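Local coordinates for F5/8 type C domain protein (Clostridium perfringens, PDB 7JRM), which probably binds mucin-type glycans through a calcium-bearing carbohydrate-binding module that forms part of the O-glycopeptidase ZmpB, at residues A[142-147]-A[193-198]; A[251-256]-A[289-294]; A[300-305]-A[338-343]; A[383-388]-A[456-461]; A[406-411]-A[446-451]. One frame throughout, in Å; residues are numbered along the deposited sequence.

Interaction 1 (A[142-147]-A[193-198])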
# COMPACT_ATOMS: atom_id res chain seq x y z
N GLY A 142 27.69 17.48 5.41
CA GLY A 142 26.39 16.87 5.57
C GLY A 142 26.01 15.88 4.49
O GLY A 142 24.94 15.27 4.59
N TYR A 143 26.84 15.70 3.47
CA TYR A 143 26.55 14.79 2.38
C TYR A 143 27.30 13.47 2.56
O TYR A 143 28.35 13.42 3.22
CB TYR A 143 26.92 15.42 1.04
CG TYR A 143 26.08 16.64 0.70
CD1 TYR A 143 24.71 16.53 0.52
CD2 TYR A 143 26.66 17.89 0.56
CE1 TYR A 143 23.94 17.63 0.21
CE2 TYR A 143 25.90 19.00 0.25
CZ TYR A 143 24.54 18.87 0.08
OH TYR A 143 23.78 19.97 -0.23
N ASP A 144 26.76 12.41 1.98
CA ASP A 144 27.27 11.06 2.15
C ASP A 144 27.98 10.52 0.92
O ASP A 144 29.08 9.97 1.03
CB ASP A 144 26.13 10.11 2.54
CG ASP A 144 25.45 10.51 3.83
OD1 ASP A 144 26.15 10.70 4.84
OD2 ASP A 144 24.21 10.63 3.83
N ILE A 145 27.38 10.67 -0.26
CA ILE A 145 27.88 10.04 -1.48
C ILE A 145 27.92 11.09 -2.59
O ILE A 145 26.99 11.89 -2.74
CB ILE A 145 27.00 8.84 -1.89
CG1 ILE A 145 27.24 7.65 -0.96
CG2 ILE A 145 27.25 8.44 -3.34
CD1 ILE A 145 28.63 7.07 -1.08
N PHE A 146 29.00 11.09 -3.36
CA PHE A 146 29.10 11.88 -4.58
C PHE A 146 29.05 10.95 -5.79
O PHE A 146 29.82 9.99 -5.87
CB PHE A 146 30.39 12.70 -4.61
CG PHE A 146 30.65 13.37 -5.93
CD1 PHE A 146 29.83 14.39 -6.37
CD2 PHE A 146 31.70 12.96 -6.73
CE1 PHE A 146 30.06 15.00 -7.59
CE2 PHE A 146 31.94 13.57 -7.95
CZ PHE A 146 31.11 14.59 -8.38
N ASP A 147 28.14 11.24 -6.71
CA ASP A 147 27.90 10.40 -7.88
C ASP A 147 27.91 11.27 -9.13
O ASP A 147 27.32 12.36 -9.14
CB ASP A 147 26.57 9.66 -7.75
CG ASP A 147 26.40 8.57 -8.79
OD1 ASP A 147 27.37 8.28 -9.53
OD2 ASP A 147 25.30 7.98 -8.86
N ASP A 193 32.68 8.12 -1.61
CA ASP A 193 32.26 8.34 -0.24
C ASP A 193 32.78 9.70 0.23
O ASP A 193 33.98 9.95 0.21
CB ASP A 193 32.79 7.22 0.66
CG ASP A 193 32.17 7.22 2.04
OD1 ASP A 193 31.56 8.23 2.44
OD2 ASP A 193 32.30 6.19 2.74
N VAL A 194 31.86 10.58 0.64
CA VAL A 194 32.24 11.91 1.11
C VAL A 194 31.69 12.13 2.51
O VAL A 194 31.43 13.27 2.92
CB VAL A 194 31.74 13.00 0.14
CG1 VAL A 194 32.41 12.85 -1.22
CG2 VAL A 194 30.23 12.95 0.01
N ARG A 195 31.52 11.04 3.27
CA ARG A 195 30.94 11.13 4.60
C ARG A 195 31.85 11.91 5.54
O ARG A 195 33.07 11.71 5.57
CB ARG A 195 30.70 9.73 5.16
CG ARG A 195 29.33 9.16 4.84
CD ARG A 195 29.15 7.78 5.45
NE ARG A 195 30.16 6.84 4.98
CZ ARG A 195 30.22 5.56 5.36
NH1 ARG A 195 29.34 5.08 6.21
NH2 ARG A 195 31.18 4.78 4.87
N ASN A 196 31.24 12.82 6.31
CA ASN A 196 31.94 13.60 7.33
C ASN A 196 33.10 14.40 6.72
O ASN A 196 34.18 14.51 7.31
CB ASN A 196 32.44 12.72 8.47
CG ASN A 196 31.30 12.10 9.26
OD1 ASN A 196 30.41 12.81 9.75
ND2 ASN A 196 31.32 10.78 9.40
N SER A 197 32.87 14.96 5.54
CA SER A 197 33.84 15.80 4.87
C SER A 197 33.35 17.24 4.83
O SER A 197 32.18 17.54 5.12
CB SER A 197 34.11 15.29 3.45
OG SER A 197 33.03 15.60 2.58
N LYS A 198 34.25 18.15 4.48
CA LYS A 198 33.93 19.56 4.36
C LYS A 198 34.08 20.10 2.94
O LYS A 198 33.38 21.05 2.59
CB LYS A 198 34.80 20.40 5.31
CG LYS A 198 34.38 20.29 6.77
CD LYS A 198 35.45 20.85 7.69
CE LYS A 198 34.93 22.03 8.49
NZ LYS A 198 36.00 23.01 8.80
O HOH W 1 30.18 15.36 4.66
O HOH W 2 28.53 13.17 6.36
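Val194 turns CG1 anti to its carbonyl carbon (chi1 -63°), which sets that methyl 3.9 Å from CB of Phe146; the other methyl, CG2, falls between backbone N and carbonyl carbon and rests 3.4 Å from Asp144 O. A compact, branched apolar residue suits the spot, because Val194 and Phe146 both also pack on Ile200 of the facing sheet. Val194 N donates to Asp144 O at 2.9 Å. Asp193 OD1 accepts from Arg195 N, closing an Asx turn. The guanidinium meets the same carboxylate side-on and in plane, its NH2 2.8 Å from Asp193 OD2. Held by this salt bridge, the arginine sets CG 3.5 Å from Asp144 OD1, while Asp144 OD2 is taken by the backbone N of Leu226. One water joins the two segments by donating to Tyr143 O and accepting from Asn196 N at 2.7 Å. Asn196 occupies the left-handed position of a type II turn, which asparagine tolerates well. Ile145, Asp193 and Arg195 meet Ile56 of strand 55-64, so this end of the module abuts the Ig-like domain. Both segments lie where the chain crosses between sheets, as expected at the end of the beta-sandwich of an NPCBM-type carbohydrate-binding module.

Interaction 2 (A[251-256]-A[289-294]); sequences EESSEA and SLVKVD
Ser253, in the first turn of helix 251-270, faces the extended backbone of Leu290 and Val291, the CA atoms of Ser253 and Leu290 lying 5.5 Å apart. The serine points its CB toward this chain and is touched on two sides by apolar groups. CD2 of Leu290 comes to 3.4 Å from Ser253 OG, and CG1 of Val291 approaches Ser253 CB at 3.6 Å. Leucine can do this because its CG lies anti to the carbonyl carbon (chi1 -80°), bringing the branch end closer to the helix than its CB. The contact belongs to a unit of three helices, 232-242, 251-270 and 273-288, consistent with a FIVAR-type bundle; the chain leaving the last passes the start of the second. A small residue such as serine lets the extended exit segment come close to the helix. Backbone hydrogen bonds between Val291 and Thr250 and between Val293 and Asn248 fasten the same segment just ahead of the helix. Leu290 also packs on Leu244 and Tyr249, whereas Ser254 turns its hydroxyl back to Thr250 O.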
# COMPACT_ATOMS: atom_id res chain seq x y z
N GLU A 251 -14.95 -10.10 14.05
CA GLU A 251 -15.04 -9.14 12.96
C GLU A 251 -14.55 -7.76 13.39
O GLU A 251 -13.93 -7.04 12.61
CB GLU A 251 -16.48 -9.07 12.44
CG GLU A 251 -16.81 -7.79 11.69
CD GLU A 251 -18.09 -7.91 10.88
OE1 GLU A 251 -18.96 -7.03 11.01
OE2 GLU A 251 -18.22 -8.88 10.10
N GLU A 252 -14.81 -7.39 14.65
CA GLU A 252 -14.39 -6.08 15.13
C GLU A 252 -12.87 -5.99 15.23
O GLU A 252 -12.26 -5.01 14.78
CB GLU A 252 -15.03 -5.80 16.49
CG GLU A 252 -15.26 -4.32 16.77
CD GLU A 252 -16.28 -4.10 17.87
N SER A 253 -12.23 -7.01 15.81
CA SER A 253 -10.78 -6.98 15.98
C SER A 253 -10.05 -7.23 14.67
O SER A 253 -9.00 -6.64 14.42
CB SER A 253 -10.36 -8.00 17.04
OG SER A 253 -9.97 -9.22 16.44
N SER A 254 -10.58 -8.12 13.82
CA SER A 254 -9.96 -8.35 12.53
C SER A 254 -10.07 -7.13 11.63
O SER A 254 -9.17 -6.88 10.82
CB SER A 254 -10.60 -9.57 11.85
OG SER A 254 -11.91 -9.27 11.40
N GLU A 255 -11.15 -6.36 11.75
CA GLU A 255 -11.28 -5.12 11.00
C GLU A 255 -10.20 -4.12 11.40
O GLU A 255 -9.59 -3.47 10.54
CB GLU A 255 -12.66 -4.51 11.20
CG GLU A 255 -13.27 -3.89 9.96
CD GLU A 255 -13.93 -4.92 9.06
OE1 GLU A 255 -15.14 -5.17 9.24
OE2 GLU A 255 -13.24 -5.46 8.18
N ALA A 256 -9.95 -3.99 12.71
CA ALA A 256 -8.95 -3.04 13.18
C ALA A 256 -7.56 -3.42 12.71
O ALA A 256 -6.79 -2.57 12.26
CB ALA A 256 -9.00 -2.95 14.71
N SER A 289 -4.09 -6.61 20.36
CA SER A 289 -5.50 -6.44 20.70
C SER A 289 -6.40 -7.45 20.01
O SER A 289 -7.62 -7.36 20.15
CB SER A 289 -5.96 -5.02 20.36
OG SER A 289 -5.62 -4.11 21.40
N LEU A 290 -5.83 -8.40 19.28
CA LEU A 290 -6.63 -9.42 18.62
C LEU A 290 -7.28 -10.34 19.65
O LEU A 290 -6.66 -10.73 20.64
CB LEU A 290 -5.77 -10.24 17.66
CG LEU A 290 -5.46 -9.65 16.29
CD1 LEU A 290 -4.47 -10.53 15.55
CD2 LEU A 290 -6.73 -9.45 15.48
N VAL A 291 -8.55 -10.67 19.41
CA VAL A 291 -9.30 -11.59 20.26
C VAL A 291 -9.83 -12.71 19.37
O VAL A 291 -10.50 -12.45 18.37
CB VAL A 291 -10.44 -10.88 21.00
CG1 VAL A 291 -10.91 -9.65 20.22
CG2 VAL A 291 -11.60 -11.83 21.28
N LYS A 292 -9.51 -13.95 19.74
CA LYS A 292 -9.93 -15.11 18.96
C LYS A 292 -11.42 -15.39 19.16
O LYS A 292 -11.98 -15.10 20.22
CB LYS A 292 -9.11 -16.34 19.34
CG LYS A 292 -7.60 -16.10 19.34
CD LYS A 292 -6.90 -17.12 18.46
CE LYS A 292 -5.39 -17.05 18.63
NZ LYS A 292 -4.93 -17.93 19.74
N VAL A 293 -12.04 -15.94 18.12
CA VAL A 293 -13.44 -16.36 18.20
C VAL A 293 -13.54 -17.65 19.00
O VAL A 293 -12.53 -18.32 19.25
CB VAL A 293 -14.06 -16.54 16.80
CG1 VAL A 293 -13.85 -15.31 15.95
CG2 VAL A 293 -13.48 -17.76 16.12
N ASP A 294 -14.75 -18.00 19.41
CA ASP A 294 -15.03 -19.27 20.09
C ASP A 294 -16.13 -19.96 19.29
O ASP A 294 -17.31 -19.65 19.47
CB ASP A 294 -15.43 -19.05 21.54
CG ASP A 294 -15.67 -20.36 22.28
OD1 ASP A 294 -15.29 -21.43 21.77
OD2 ASP A 294 -16.25 -20.31 23.39

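Interaction 3 (A[300-305]-A[338-343])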
# COMPACT_ATOMS: atom_id res chain seq x y z
N ASN A 300 -27.48 -17.13 21.56
CA ASN A 300 -28.81 -16.93 22.15
C ASN A 300 -29.82 -16.73 21.02
O ASN A 300 -29.78 -15.72 20.32
CB ASN A 300 -28.80 -15.74 23.10
CG ASN A 300 -30.15 -15.50 23.74
OD1 ASN A 300 -30.76 -14.44 23.54
ND2 ASN A 300 -30.64 -16.47 24.50
N ILE A 301 -30.71 -17.70 20.85
CA ILE A 301 -31.77 -17.62 19.85
C ILE A 301 -33.11 -17.64 20.56
O ILE A 301 -33.63 -18.72 20.87
CB ILE A 301 -31.66 -18.76 18.82
CG1 ILE A 301 -30.24 -18.83 18.25
CG2 ILE A 301 -32.68 -18.57 17.71
CD1 ILE A 301 -30.02 -19.98 17.30
N PRO A 302 -33.71 -16.48 20.86
CA PRO A 302 -34.97 -16.48 21.61
C PRO A 302 -36.14 -17.09 20.85
O PRO A 302 -37.01 -17.70 21.48
CB PRO A 302 -35.20 -14.99 21.92
CG PRO A 302 -34.41 -14.26 20.89
CD PRO A 302 -33.23 -15.12 20.57
N ASP A 303 -36.19 -16.93 19.53
CA ASP A 303 -37.27 -17.50 18.74
C ASP A 303 -37.03 -19.00 18.60
O ASP A 303 -36.05 -19.43 17.98
CB ASP A 303 -37.35 -16.82 17.37
CG ASP A 303 -38.66 -17.08 16.66
OD1 ASP A 303 -39.16 -16.16 15.97
OD2 ASP A 303 -39.21 -18.20 16.77
N LYS A 304 -37.93 -19.80 19.17
CA LYS A 304 -37.78 -21.25 19.10
C LYS A 304 -37.96 -21.77 17.68
O LYS A 304 -37.40 -22.82 17.34
CB LYS A 304 -38.79 -21.93 20.04
N TYR A 305 -38.71 -21.06 16.84
CA TYR A 305 -38.89 -21.49 15.46
C TYR A 305 -37.63 -21.23 14.64
O TYR A 305 -37.33 -22.01 13.72
CB TYR A 305 -40.09 -20.79 14.84
CG TYR A 305 -41.42 -21.32 15.32
CD1 TYR A 305 -41.90 -21.03 16.59
CD2 TYR A 305 -42.20 -22.13 14.50
CE1 TYR A 305 -43.11 -21.52 17.03
CE2 TYR A 305 -43.42 -22.63 14.93
CZ TYR A 305 -43.87 -22.32 16.20
OH TYR A 305 -45.08 -22.81 16.63
N ASP A 338 -38.75 -13.64 15.19
CA ASP A 338 -37.61 -12.85 15.63
C ASP A 338 -36.35 -13.42 15.02
O ASP A 338 -36.03 -14.59 15.23
CB ASP A 338 -37.52 -12.84 17.16
CG ASP A 338 -36.45 -11.90 17.69
OD1 ASP A 338 -35.84 -11.17 16.88
OD2 ASP A 338 -36.24 -11.88 18.92
N LEU A 339 -35.63 -12.59 14.26
CA LEU A 339 -34.40 -13.00 13.60
C LEU A 339 -33.18 -12.88 14.49
O LEU A 339 -32.05 -13.05 14.01
CB LEU A 339 -34.19 -12.17 12.33
CG LEU A 339 -35.17 -12.40 11.18
CD1 LEU A 339 -34.86 -11.47 10.01
CD2 LEU A 339 -35.15 -13.85 10.74
N THR A 340 -33.37 -12.60 15.78
CA THR A 340 -32.24 -12.41 16.69
C THR A 340 -31.38 -13.67 16.74
O THR A 340 -31.88 -14.78 16.92
CB THR A 340 -32.75 -12.07 18.09
OG1 THR A 340 -33.50 -10.85 18.04
CG2 THR A 340 -31.58 -11.90 19.05
N GLY A 341 -30.07 -13.48 16.56
CA GLY A 341 -29.11 -14.56 16.48
C GLY A 341 -28.53 -14.75 15.09
O GLY A 341 -27.38 -15.18 14.97
N LEU A 342 -29.30 -14.42 14.05
CA LEU A 342 -28.83 -14.56 12.68
C LEU A 342 -27.73 -13.57 12.32
O LEU A 342 -27.14 -13.69 11.24
CB LEU A 342 -30.00 -14.42 11.71
CG LEU A 342 -30.69 -15.72 11.31
CD1 LEU A 342 -31.74 -15.47 10.23
CD2 LEU A 342 -29.66 -16.74 10.84
N GLU A 343 -27.45 -12.59 13.18
CA GLU A 343 -26.34 -11.67 12.94
C GLU A 343 -24.99 -12.35 13.08
O GLU A 343 -23.97 -11.71 12.79
CB GLU A 343 -26.43 -10.48 13.89
CG GLU A 343 -26.22 -10.82 15.36
CD GLU A 343 -27.47 -11.36 16.02
OE1 GLU A 343 -28.55 -11.30 15.40
OE2 GLU A 343 -27.38 -11.83 17.17
O HOH W 3 -27.97 -13.59 19.90
O HOH W 4 -34.50 -15.34 17.60
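Asp303 OD1 is gripped by two backbone N-H groups of the loop opposite, those of Asp338, at 2.7 Å, and of Glu337. Asp338 N comes in on the anti lone pair, the side away from OD2. The second oxygen serves its own segment: Asp303 is the N-cap of helix 304-314, and OD2 accepts from Tyr305 N at 2.9 Å. CG anti to the backbone N (chi1 -163°) lets one carboxylate do both jobs, and aspartate is short enough for them; the helix start and the three N-H groups would probably stabilise its negative charge. Asp338 OD1 likewise takes Thr340 N, making an Asx turn, and the Thr340 hydroxyl at 2.6 Å, both from the same face of the carboxylate. The loop thus braced presents Thr340 to Pro302, whose CD lies 3.9 Å from Thr340 CG2, the side chains crossing at about a right angle. Between the backbones a water accepts from Asp303 N and donates to Asp338 O and, at 2.8 Å, to Thr340 O. Gly341 suits the third position of a type II turn: a CB would jam against the preceding carbonyl O and sit tight against Ile301 CG1. With Leu339 packed on Leu333, Val358 and Leu364, the loop following strand 330-332 is consistent with a leucine-rich-repeat fold, onto which the capped start of helix 304-314 is fastened.

Interaction 4 (A[383-388]-A[456-461])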
# COMPACT_ATOMS: atom_id res chain seq x y z
N GLY A 383 -51.25 -8.64 17.86
CA GLY A 383 -52.05 -8.68 19.07
C GLY A 383 -53.20 -7.69 19.08
O GLY A 383 -53.67 -7.21 18.05
N GLU A 384 -53.65 -7.38 20.29
CA GLU A 384 -54.82 -6.55 20.52
C GLU A 384 -54.41 -5.16 21.00
O GLU A 384 -53.50 -5.02 21.82
CB GLU A 384 -55.75 -7.19 21.55
CG GLU A 384 -56.86 -6.28 22.05
CD GLU A 384 -57.71 -6.92 23.14
OE1 GLU A 384 -58.92 -6.63 23.20
OE2 GLU A 384 -57.16 -7.73 23.92
N LEU A 385 -55.08 -4.14 20.47
CA LEU A 385 -54.93 -2.77 20.94
C LEU A 385 -56.15 -2.40 21.78
O LEU A 385 -57.28 -2.69 21.39
CB LEU A 385 -54.77 -1.80 19.77
CG LEU A 385 -53.55 -1.98 18.88
CD1 LEU A 385 -53.70 -1.16 17.61
CD2 LEU A 385 -52.27 -1.60 19.62
N LYS A 386 -55.91 -1.77 22.93
CA LYS A 386 -56.99 -1.41 23.84
C LYS A 386 -57.39 0.04 23.61
O LYS A 386 -56.53 0.93 23.76
CB LYS A 386 -56.57 -1.63 25.28
CG LYS A 386 -55.91 -2.97 25.54
CD LYS A 386 -56.93 -4.01 26.00
CE LYS A 386 -56.26 -5.30 26.44
NZ LYS A 386 -55.40 -5.09 27.63
N PRO A 387 -58.64 0.32 23.26
CA PRO A 387 -59.05 1.72 23.07
C PRO A 387 -59.01 2.50 24.38
O PRO A 387 -59.46 2.01 25.42
CB PRO A 387 -60.48 1.60 22.53
CG PRO A 387 -60.60 0.20 22.03
CD PRO A 387 -59.71 -0.62 22.92
N SER A 388 -58.47 3.71 24.31
CA SER A 388 -58.37 4.58 25.47
C SER A 388 -58.50 6.02 25.03
O SER A 388 -57.94 6.42 24.00
CB SER A 388 -57.04 4.37 26.21
OG SER A 388 -56.71 5.50 26.99
N MET A 456 -48.92 -6.61 8.71
CA MET A 456 -48.89 -6.56 10.17
C MET A 456 -50.31 -6.28 10.65
O MET A 456 -50.88 -5.22 10.35
CB MET A 456 -47.93 -5.49 10.67
CG MET A 456 -47.74 -5.48 12.17
SD MET A 456 -46.13 -4.82 12.66
CE MET A 456 -46.39 -4.53 14.40
N PHE A 457 -50.88 -7.21 11.40
CA PHE A 457 -52.30 -7.19 11.75
C PHE A 457 -52.49 -6.85 13.22
O PHE A 457 -51.82 -7.42 14.09
CB PHE A 457 -52.96 -8.53 11.43
CG PHE A 457 -54.43 -8.56 11.73
CD1 PHE A 457 -55.33 -7.91 10.90
CD2 PHE A 457 -54.91 -9.23 12.84
CE1 PHE A 457 -56.69 -7.94 11.17
CE2 PHE A 457 -56.27 -9.26 13.12
CZ PHE A 457 -57.15 -8.61 12.28
N TYR A 458 -53.40 -5.92 13.49
CA TYR A 458 -53.87 -5.60 14.83
C TYR A 458 -55.36 -5.89 14.93
O TYR A 458 -56.03 -6.14 13.93
CB TYR A 458 -53.61 -4.12 15.17
CG TYR A 458 -52.18 -3.76 15.48
CD1 TYR A 458 -51.65 -3.95 16.75
CD2 TYR A 458 -51.36 -3.20 14.51
CE1 TYR A 458 -50.34 -3.60 17.04
CE2 TYR A 458 -50.06 -2.86 14.78
CZ TYR A 458 -49.55 -3.06 16.05
OH TYR A 458 -48.25 -2.71 16.33
N LEU A 459 -55.88 -5.84 16.15
CA LEU A 459 -57.32 -5.88 16.36
C LEU A 459 -57.66 -5.04 17.59
O LEU A 459 -56.83 -4.86 18.49
CB LEU A 459 -57.84 -7.32 16.51
CG LEU A 459 -57.55 -8.26 17.70
CD1 LEU A 459 -58.24 -7.86 19.00
CD2 LEU A 459 -57.93 -9.68 17.32
N PHE A 460 -58.88 -4.51 17.60
CA PHE A 460 -59.38 -3.77 18.75
C PHE A 460 -60.89 -3.94 18.82
O PHE A 460 -61.58 -3.85 17.80
CB PHE A 460 -58.99 -2.28 18.69
CG PHE A 460 -59.59 -1.54 17.53
CD1 PHE A 460 -60.77 -0.82 17.68
CD2 PHE A 460 -58.97 -1.54 16.29
CE1 PHE A 460 -61.32 -0.12 16.62
CE2 PHE A 460 -59.52 -0.84 15.22
CZ PHE A 460 -60.69 -0.14 15.39
N ASN A 461 -61.39 -4.21 20.02
CA ASN A 461 -62.81 -4.41 20.24
C ASN A 461 -63.47 -3.10 20.65
O ASN A 461 -62.84 -2.23 21.25
CB ASN A 461 -63.05 -5.48 21.31
CG ASN A 461 -64.47 -6.00 21.29
OD1 ASN A 461 -65.06 -6.19 20.23
ND2 ASN A 461 -65.02 -6.26 22.47
O HOH W 5 -59.56 -3.99 22.11
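Leu385 N donates to Leu459 O at 2.7 Å, in a bond that is almost straight (172°), and Leu459 N returns a longer one of 3.2 Å to Gly383 O. One residue bonding on both sides of its partner, here Leu459 around Glu384, is the signature of parallel beta pairing; it joins strands 372-384 and 452-461 within a mixed sheet. A water continues the link where the strands part: it donates to Leu385 O and to Glu384 OE1, and accepts from Asn461 N at 2.8 Å. The extended glutamate, with CG anti to its backbone N (chi1 169°), is what brings OE1 round to this water. Its aliphatic part is used as well, CB lying 3.6 Å from CD1 of Leu459, on a face of the sheet where a half-polar side chain is suitable. On the other face Leu385 sets CG 3.5 Å from CD1 of the Tyr458 ring, approaching obliquely, and spreads both methyls along the CD1 side. Tyr458 is buried, yet its hydroxyl is provided for by Asp395 O. Phe460 holds its ring away from Leu385, toward Tyr441, but Val392 covers both residues. Gly383 follows backbone angles that would crowd any side chain. Past the last backbone bond, Pro387, which has no N-H to offer the strand, instead brings ring atom CG within 3.4 Å of Asn461 O.

Interaction 5 (A[406-411]-A[446-451])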
# COMPACT_ATOMS: atom_id res chain seq x y z
N VAL A 406 -40.75 0.62 6.14
CA VAL A 406 -41.26 0.37 4.80
C VAL A 406 -42.77 0.15 4.81
O VAL A 406 -43.32 -0.41 3.86
CB VAL A 406 -40.53 -0.82 4.14
CG1 VAL A 406 -39.07 -0.48 3.92
CG2 VAL A 406 -40.68 -2.07 4.99
N ALA A 407 -43.45 0.59 5.86
CA ALA A 407 -44.90 0.47 5.92
C ALA A 407 -45.56 1.36 4.88
O ALA A 407 -45.13 2.50 4.65
CB ALA A 407 -45.41 0.82 7.32
N LYS A 408 -46.61 0.85 4.24
CA LYS A 408 -47.23 1.52 3.10
C LYS A 408 -48.66 1.96 3.41
O LYS A 408 -48.93 3.16 3.48
CB LYS A 408 -47.19 0.61 1.87
CG LYS A 408 -45.79 0.25 1.40
CD LYS A 408 -44.95 1.50 1.20
CE LYS A 408 -43.52 1.14 0.83
NZ LYS A 408 -42.57 2.25 1.14
N THR A 409 -49.58 1.01 3.60
CA THR A 409 -51.00 1.32 3.70
C THR A 409 -51.54 0.89 5.05
O THR A 409 -51.34 -0.25 5.48
CB THR A 409 -51.78 0.62 2.58
OG1 THR A 409 -51.38 1.15 1.31
CG2 THR A 409 -53.28 0.84 2.76
N ILE A 410 -52.22 1.82 5.73
CA ILE A 410 -52.92 1.55 6.98
C ILE A 410 -54.41 1.55 6.66
O ILE A 410 -54.98 2.61 6.36
CB ILE A 410 -52.59 2.58 8.06
CG1 ILE A 410 -51.09 2.60 8.35
CG2 ILE A 410 -53.38 2.29 9.33
CD1 ILE A 410 -50.60 1.37 9.08
N ARG A 411 -55.04 0.39 6.73
CA ARG A 411 -56.47 0.27 6.49
C ARG A 411 -57.12 -0.47 7.65
O ARG A 411 -56.54 -1.40 8.22
CB ARG A 411 -56.76 -0.44 5.15
CG ARG A 411 -56.83 -1.96 5.21
CD ARG A 411 -57.60 -2.51 4.02
NE ARG A 411 -57.29 -1.81 2.78
CZ ARG A 411 -56.44 -2.26 1.86
NH1 ARG A 411 -55.82 -3.42 2.03
NH2 ARG A 411 -56.22 -1.55 0.77
N LEU A 446 -50.08 -2.63 5.75
CA LEU A 446 -49.47 -3.12 4.52
C LEU A 446 -48.08 -2.52 4.35
O LEU A 446 -47.87 -1.32 4.56
CB LEU A 446 -50.33 -2.78 3.31
CG LEU A 446 -51.79 -3.26 3.24
CD1 LEU A 446 -52.21 -3.47 1.79
CD2 LEU A 446 -52.02 -4.52 4.05
N PHE A 447 -47.12 -3.36 3.96
CA PHE A 447 -45.76 -2.90 3.73
C PHE A 447 -45.15 -3.70 2.59
O PHE A 447 -45.49 -4.86 2.37
CB PHE A 447 -44.90 -3.01 4.99
CG PHE A 447 -44.45 -4.41 5.32
CD1 PHE A 447 -45.24 -5.23 6.10
CD2 PHE A 447 -43.23 -4.88 4.88
CE1 PHE A 447 -44.83 -6.51 6.42
CE2 PHE A 447 -42.81 -6.16 5.19
CZ PHE A 447 -43.62 -6.98 5.96
N GLU A 448 -44.24 -3.05 1.86
CA GLU A 448 -43.55 -3.69 0.75
C GLU A 448 -42.19 -3.03 0.55
O GLU A 448 -42.02 -1.83 0.80
CB GLU A 448 -44.38 -3.61 -0.55
CG GLU A 448 -44.45 -2.23 -1.17
CD GLU A 448 -45.68 -2.05 -2.05
OE1 GLU A 448 -45.78 -2.74 -3.08
OE2 GLU A 448 -46.55 -1.22 -1.70
N ASP A 449 -41.23 -3.83 0.11
CA ASP A 449 -39.88 -3.37 -0.17
C ASP A 449 -39.22 -4.39 -1.10
O ASP A 449 -39.86 -5.35 -1.54
CB ASP A 449 -39.08 -3.18 1.13
CG ASP A 449 -37.90 -2.24 0.96
OD1 ASP A 449 -38.05 -1.21 0.27
OD2 ASP A 449 -36.82 -2.53 1.51
N GLU A 450 -37.95 -4.16 -1.40
CA GLU A 450 -37.20 -5.07 -2.26
C GLU A 450 -37.11 -6.45 -1.62
O GLU A 450 -36.25 -6.69 -0.76
CB GLU A 450 -35.81 -4.52 -2.55
CG GLU A 450 -34.95 -5.42 -3.43
CD GLU A 450 -35.70 -5.95 -4.64
OE1 GLU A 450 -36.09 -7.13 -4.62
OE2 GLU A 450 -35.89 -5.19 -5.60
N GLY A 451 -37.99 -7.36 -2.03
CA GLY A 451 -38.01 -8.71 -1.50
C GLY A 451 -38.61 -8.85 -0.12
O GLY A 451 -38.61 -9.97 0.42
O HOH W 6 -40.04 1.37 0.34
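A classic beta bulge interrupts the antiparallel pairing of strands 407-413 and 440-449: Lys408 and Thr409 both stand opposite Leu446. Leu446 O accepts from both of their N-H groups, that of Thr409 N at 3.0 Å. Thr409 O answers by taking Leu446 N at 2.7 Å. Beyond the bulge the pairing weakens, and Glu448 N reaches Val406 O only in a weak bond. Thr409 and Leu446 share a face, their CB atoms 3.8 Å apart. Arg411 bends back over this side, its chain turned at chi3 (40°), so that NH1 lies 3.6 Å from Leu446 CD1 and Thr409 CG2 lies over the rim of one guanidinium face; the charge itself is paired with Glu422. Buried Val406 fills two places, CG2 meeting CD2 of the Phe447 ring at 3.8 Å and CG1 lying 3.6 Å from Asp449 CG. Lys408 crosses Glu448 at about a right angle, with Lys408 CG 3.5 Å from Glu448 OE2. A water joins Lys408 NZ to Asp449 OD1, which stand 5.8 Å apart, while Asp449 OD2 bonds Asn400. The lysine's aliphatic chain therefore makes the direct contacts, and attraction to the acid is probably relayed and weakened by the water.

The five contacts follow an elongated chain from one end toward the other. Interaction 1 stands alone in the carbohydrate-binding module, the domain carrying the calcium ion bound by Ser163, Val206, Asp208, Gly210 and Asp214; its centre is 49 Å from that of interaction 2 and 89 Å from that of interaction 4. Interaction 2 lies in the helical unit between the module and the C-terminal part, and its nearest atoms come within about 7 Å of interaction 3. Interactions 4 and 5 are closest: centres 19 Å apart, nearest atoms about 5 Å apart without touching, on strands 452-461 and 440-449, neighbours in one sheet whose far edge, strand 330-332, leads into the loop of interaction 3.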